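GTP cyclohydrolase 1 type 2 homolog (Thermus thermophilus, PDB 2YYB) is of unknown function but belongs to the GTP cyclohydrolase I type 2/NIF3 family and probably binds two divalent metal ions. Local coordinates at residues R3-I16 / N92-V106. Sequence-based numbering, arbitrary orientation.
Sequences RDELVRYLDAYLRI and NLYAAHLPLDAHEEV
Tyr-94 meets Leu-10 and Asp-11 where helix 3-13 packs over one face of the mixed sheet of this NIF3-family alpha/beta fold; the helix axis runs 6° from that of strand 92-95, at 10.8 Å. From the strand, Tyr-94 CB points toward the helix, and CG lies anti to the backbone N, which directs the ring off the strand into the helix face, among Val-7, Leu-10 and Leu-14. Along the ring, CD2 is 4.1 Å from Leu-10 CD1, which sits over the face 8° off the normal, a CH-pi contact. Farther out, CE1 lies 4.2 Å from Val-7 CG1, and CE2 is 3.9 Å from Leu-14 CD1, both at the ring edge. CZ comes 3.5 Å from Leu-10 CB. At the tip, OH donates to Asp-11 OD2 at 2.7 Å, reaching the anti side of a carboxylate 24° from the ring plane. A phenylalanine here would probably leave Asp-11 OD2 without the hydroxyl that bonds it across the contact. Beyond the strand, helix 98-102 holds Asp-101, a predicted metal ligand, while Pro-99 packs on Leu-14 and Ile-16. A Schellman motif with Arg-15 at C-prime closes helix 3-13; from that residue, NH2 reaches Glu-104 OE2 in a salt bridge (3.0 Å), its hydrogen bond weak.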
# COMPACT_ATOMS: atom_id res chain seq x y z
N ARG A 3 -9.39 -37.88 -10.55
CA ARG A 3 -9.30 -36.44 -10.72
C ARG A 3 -8.24 -35.79 -9.86
O ARG A 3 -7.57 -34.85 -10.28
CB ARG A 3 -10.65 -35.77 -10.43
CG ARG A 3 -10.59 -34.28 -10.09
CD ARG A 3 -10.92 -34.08 -8.63
NE ARG A 3 -12.35 -34.23 -8.43
CZ ARG A 3 -12.93 -34.59 -7.28
NH1 ARG A 3 -12.21 -34.85 -6.20
NH2 ARG A 3 -14.25 -34.70 -7.22
N ASP A 4 -8.09 -36.28 -8.64
CA ASP A 4 -7.11 -35.70 -7.74
C ASP A 4 -5.67 -35.91 -8.20
O ASP A 4 -4.80 -35.09 -7.91
CB ASP A 4 -7.36 -36.25 -6.33
CG ASP A 4 -8.71 -35.81 -5.77
OD1 ASP A 4 -9.34 -36.58 -5.01
OD2 ASP A 4 -9.15 -34.69 -6.10
N GLU A 5 -5.40 -36.99 -8.94
CA GLU A 5 -4.05 -37.22 -9.44
C GLU A 5 -3.83 -36.33 -10.65
O GLU A 5 -2.74 -35.79 -10.85
CB GLU A 5 -3.85 -38.67 -9.85
CG GLU A 5 -4.11 -39.66 -8.76
CD GLU A 5 -3.94 -41.08 -9.24
OE1 GLU A 5 -4.14 -41.31 -10.46
OE2 GLU A 5 -3.63 -41.96 -8.40
N LEU A 6 -4.87 -36.20 -11.47
CA LEU A 6 -4.80 -35.35 -12.64
C LEU A 6 -4.52 -33.92 -12.18
O LEU A 6 -3.66 -33.24 -12.75
CB LEU A 6 -6.13 -35.39 -13.42
CG LEU A 6 -6.07 -35.43 -14.96
CD1 LEU A 6 -7.29 -34.69 -15.55
CD2 LEU A 6 -4.78 -34.80 -15.45
N VAL A 7 -5.20 -33.46 -11.14
CA VAL A 7 -4.97 -32.11 -10.66
C VAL A 7 -3.54 -31.96 -10.11
O VAL A 7 -2.86 -30.96 -10.37
CB VAL A 7 -6.00 -31.69 -9.58
CG1 VAL A 7 -5.64 -30.35 -9.01
CG2 VAL A 7 -7.39 -31.62 -10.20
N ARG A 8 -3.07 -32.97 -9.37
CA ARG A 8 -1.73 -32.96 -8.81
C ARG A 8 -0.69 -32.90 -9.93
O ARG A 8 0.23 -32.08 -9.90
CB ARG A 8 -1.49 -34.21 -7.97
CG ARG A 8 -1.02 -33.97 -6.56
CD ARG A 8 -1.82 -34.82 -5.60
NE ARG A 8 -2.04 -36.16 -6.13
CZ ARG A 8 -3.01 -36.98 -5.72
NH1 ARG A 8 -3.84 -36.60 -4.76
NH2 ARG A 8 -3.15 -38.18 -6.29
N TYR A 9 -0.85 -33.78 -10.92
CA TYR A 9 0.07 -33.80 -12.04
C TYR A 9 0.12 -32.44 -12.72
O TYR A 9 1.19 -31.85 -12.86
CB TYR A 9 -0.34 -34.84 -13.07
CG TYR A 9 0.54 -34.83 -14.31
CD1 TYR A 9 1.86 -35.32 -14.26
CD2 TYR A 9 0.06 -34.35 -15.53
CE1 TYR A 9 2.67 -35.34 -15.42
CE2 TYR A 9 0.86 -34.37 -16.68
CZ TYR A 9 2.16 -34.87 -16.61
OH TYR A 9 2.93 -34.90 -17.75
N LEU A 10 -1.05 -31.93 -13.13
CA LEU A 10 -1.11 -30.63 -13.80
C LEU A 10 -0.47 -29.50 -13.01
O LEU A 10 0.29 -28.71 -13.58
CB LEU A 10 -2.56 -30.29 -14.13
CG LEU A 10 -3.10 -31.20 -15.24
CD1 LEU A 10 -4.55 -30.86 -15.54
CD2 LEU A 10 -2.23 -31.03 -16.47
N ASP A 11 -0.74 -29.42 -11.72
CA ASP A 11 -0.14 -28.37 -10.92
C ASP A 11 1.38 -28.53 -10.98
O ASP A 11 2.14 -27.56 -11.00
CB ASP A 11 -0.62 -28.47 -9.47
CG ASP A 11 -2.11 -28.18 -9.32
OD1 ASP A 11 -2.66 -28.51 -8.26
OD2 ASP A 11 -2.72 -27.61 -10.25
N ALA A 12 1.82 -29.78 -11.04
CA ALA A 12 3.25 -30.08 -11.09
C ALA A 12 3.84 -29.72 -12.44
O ALA A 12 4.80 -28.94 -12.52
CB ALA A 12 3.47 -31.55 -10.82
N TYR A 13 3.26 -30.29 -13.49
CA TYR A 13 3.70 -30.09 -14.86
C TYR A 13 3.76 -28.64 -15.28
O TYR A 13 4.67 -28.23 -15.98
CB TYR A 13 2.79 -30.85 -15.82
CG TYR A 13 3.19 -30.78 -17.27
CD1 TYR A 13 4.39 -31.36 -17.72
CD2 TYR A 13 2.38 -30.16 -18.20
CE1 TYR A 13 4.75 -31.31 -19.07
CE2 TYR A 13 2.72 -30.10 -19.55
CZ TYR A 13 3.91 -30.68 -19.98
OH TYR A 13 4.22 -30.62 -21.33
N LEU A 14 2.77 -27.86 -14.85
CA LEU A 14 2.70 -26.44 -15.19
C LEU A 14 3.39 -25.64 -14.11
O LEU A 14 3.62 -24.45 -14.26
CB LEU A 14 1.23 -26.02 -15.32
CG LEU A 14 0.40 -26.85 -16.30
CD1 LEU A 14 -1.07 -26.53 -16.14
CD2 LEU A 14 0.86 -26.57 -17.72
N ARG A 15 3.75 -26.33 -13.02
CA ARG A 15 4.40 -25.71 -11.87
C ARG A 15 3.82 -24.32 -11.61
O ARG A 15 4.50 -23.31 -11.71
CB ARG A 15 5.93 -25.66 -12.06
CG ARG A 15 6.41 -25.21 -13.42
CD ARG A 15 7.83 -25.70 -13.67
NE ARG A 15 8.10 -25.77 -15.11
CZ ARG A 15 9.04 -26.54 -15.67
NH1 ARG A 15 9.82 -27.31 -14.91
NH2 ARG A 15 9.19 -26.55 -16.99
N ILE A 16 2.54 -24.31 -11.26
CA ILE A 16 1.81 -23.09 -10.99
C ILE A 16 2.28 -22.34 -9.76
O ILE A 16 1.80 -21.25 -9.47
CB ILE A 16 0.31 -23.40 -10.84
CG1 ILE A 16 0.09 -24.31 -9.62
CG2 ILE A 16 -0.20 -24.09 -12.10
CD1 ILE A 16 -1.37 -24.49 -9.24
N ASN A 92 -15.36 -30.97 -14.03
CA ASN A 92 -14.29 -30.37 -13.24
C ASN A 92 -13.78 -29.20 -14.07
O ASN A 92 -13.63 -29.33 -15.28
CB ASN A 92 -13.14 -31.35 -13.03
CG ASN A 92 -13.48 -32.50 -12.12
OD1 ASN A 92 -13.64 -32.35 -10.90
ND2 ASN A 92 -13.59 -33.68 -12.70
N LEU A 93 -13.54 -28.06 -13.43
CA LEU A 93 -13.03 -26.87 -14.12
C LEU A 93 -11.63 -26.61 -13.62
O LEU A 93 -11.45 -26.33 -12.43
CB LEU A 93 -13.87 -25.62 -13.84
CG LEU A 93 -13.45 -24.44 -14.72
CD1 LEU A 93 -13.69 -24.79 -16.19
CD2 LEU A 93 -14.21 -23.19 -14.35
N TYR A 94 -10.66 -26.71 -14.53
CA TYR A 94 -9.25 -26.49 -14.23
C TYR A 94 -8.77 -25.28 -15.06
O TYR A 94 -8.83 -25.29 -16.31
CB TYR A 94 -8.42 -27.73 -14.58
CG TYR A 94 -6.97 -27.63 -14.15
CD1 TYR A 94 -6.58 -28.05 -12.89
CD2 TYR A 94 -6.01 -27.09 -15.00
CE1 TYR A 94 -5.24 -27.93 -12.47
CE2 TYR A 94 -4.68 -26.96 -14.60
CZ TYR A 94 -4.30 -27.39 -13.33
OH TYR A 94 -2.98 -27.32 -12.93
N ALA A 95 -8.29 -24.24 -14.39
CA ALA A 95 -7.85 -23.05 -15.09
C ALA A 95 -6.32 -22.88 -15.03
O ALA A 95 -5.70 -23.11 -13.98
CB ALA A 95 -8.57 -21.80 -14.51
N ALA A 96 -5.73 -22.51 -16.16
CA ALA A 96 -4.28 -22.30 -16.27
C ALA A 96 -4.03 -21.02 -17.07
O ALA A 96 -4.16 -21.01 -18.30
CB ALA A 96 -3.62 -23.50 -16.96
N HIS A 97 -3.67 -19.94 -16.36
CA HIS A 97 -3.43 -18.64 -16.99
C HIS A 97 -1.98 -18.39 -17.43
O HIS A 97 -1.55 -18.87 -18.49
CB HIS A 97 -3.86 -17.54 -16.03
CG HIS A 97 -3.94 -16.19 -16.66
ND1 HIS A 97 -4.02 -15.03 -15.92
CD2 HIS A 97 -3.99 -15.81 -17.96
CE1 HIS A 97 -4.13 -13.99 -16.74
NE2 HIS A 97 -4.12 -14.44 -17.99
N LEU A 98 -1.24 -17.63 -16.63
CA LEU A 98 0.14 -17.32 -16.98
C LEU A 98 1.00 -18.56 -17.20
O LEU A 98 1.75 -18.64 -18.17
CB LEU A 98 0.79 -16.44 -15.90
CG LEU A 98 0.26 -15.01 -15.70
CD1 LEU A 98 1.10 -14.32 -14.63
CD2 LEU A 98 0.31 -14.22 -17.00
N PRO A 99 0.88 -19.57 -16.32
CA PRO A 99 1.68 -20.78 -16.47
C PRO A 99 1.46 -21.54 -17.78
O PRO A 99 2.37 -22.20 -18.27
CB PRO A 99 1.31 -21.59 -15.23
CG PRO A 99 -0.06 -21.15 -14.93
CD PRO A 99 -0.00 -19.67 -15.15
N LEU A 100 0.26 -21.43 -18.35
CA LEU A 100 -0.02 -22.11 -19.61
C LEU A 100 0.53 -21.21 -20.71
O LEU A 100 0.87 -21.67 -21.79
CB LEU A 100 -1.53 -22.29 -19.82
CG LEU A 100 -2.05 -23.50 -20.62
CD1 LEU A 100 -3.42 -23.17 -21.22
CD2 LEU A 100 -1.09 -23.88 -21.73
N ASP A 101 0.58 -19.92 -20.42
CA ASP A 101 1.10 -18.95 -21.37
C ASP A 101 2.61 -19.22 -21.57
O ASP A 101 3.07 -19.41 -22.70
CB ASP A 101 0.84 -17.51 -20.86
CG ASP A 101 -0.40 -16.86 -21.49
OD1 ASP A 101 -1.06 -16.01 -20.87
OD2 ASP A 101 -0.73 -17.21 -22.64
N ALA A 102 3.33 -19.32 -20.46
CA ALA A 102 4.78 -19.51 -20.45
C ALA A 102 5.35 -20.90 -20.70
O ALA A 102 6.44 -21.02 -21.25
CB ALA A 102 5.36 -18.98 -19.15
N HIS A 103 4.65 -21.94 -20.29
CA HIS A 103 5.17 -23.29 -20.46
C HIS A 103 5.94 -23.51 -21.77
O HIS A 103 5.41 -23.23 -22.85
CB HIS A 103 4.06 -24.32 -20.35
CG HIS A 103 4.55 -25.68 -19.98
ND1 HIS A 103 4.75 -26.06 -18.67
CD2 HIS A 103 4.94 -26.73 -20.74
CE1 HIS A 103 5.25 -27.29 -18.64
NE2 HIS A 103 5.37 -27.71 -19.89
N GLU A 104 7.17 -24.02 -21.64
CA GLU A 104 8.04 -24.29 -22.80
C GLU A 104 7.65 -25.49 -23.67
O GLU A 104 8.04 -25.56 -24.83
CB GLU A 104 9.51 -24.48 -22.35
CG GLU A 104 9.90 -25.89 -21.92
CD GLU A 104 9.36 -26.27 -20.55
OE1 GLU A 104 9.16 -27.49 -20.30
OE2 GLU A 104 9.14 -25.36 -19.72
N GLU A 105 6.89 -26.44 -23.11
CA GLU A 105 6.45 -27.62 -23.85
C GLU A 105 5.09 -27.47 -24.52
O GLU A 105 4.95 -27.76 -25.71
CB GLU A 105 6.43 -28.84 -22.93
CG GLU A 105 7.75 -29.58 -22.83
CD GLU A 105 8.16 -30.22 -24.16
OE1 GLU A 105 9.26 -30.80 -24.23
OE2 GLU A 105 7.37 -30.13 -25.13
N VAL A 106 4.09 -27.02 -23.76
CA VAL A 106 2.72 -26.85 -24.28
C VAL A 106 2.21 -25.40 -24.16
O VAL A 106 1.05 -25.12 -24.49
CB VAL A 106 1.72 -27.77 -23.54
CG1 VAL A 106 2.08 -29.21 -23.77
CG2 VAL A 106 1.70 -27.45 -22.06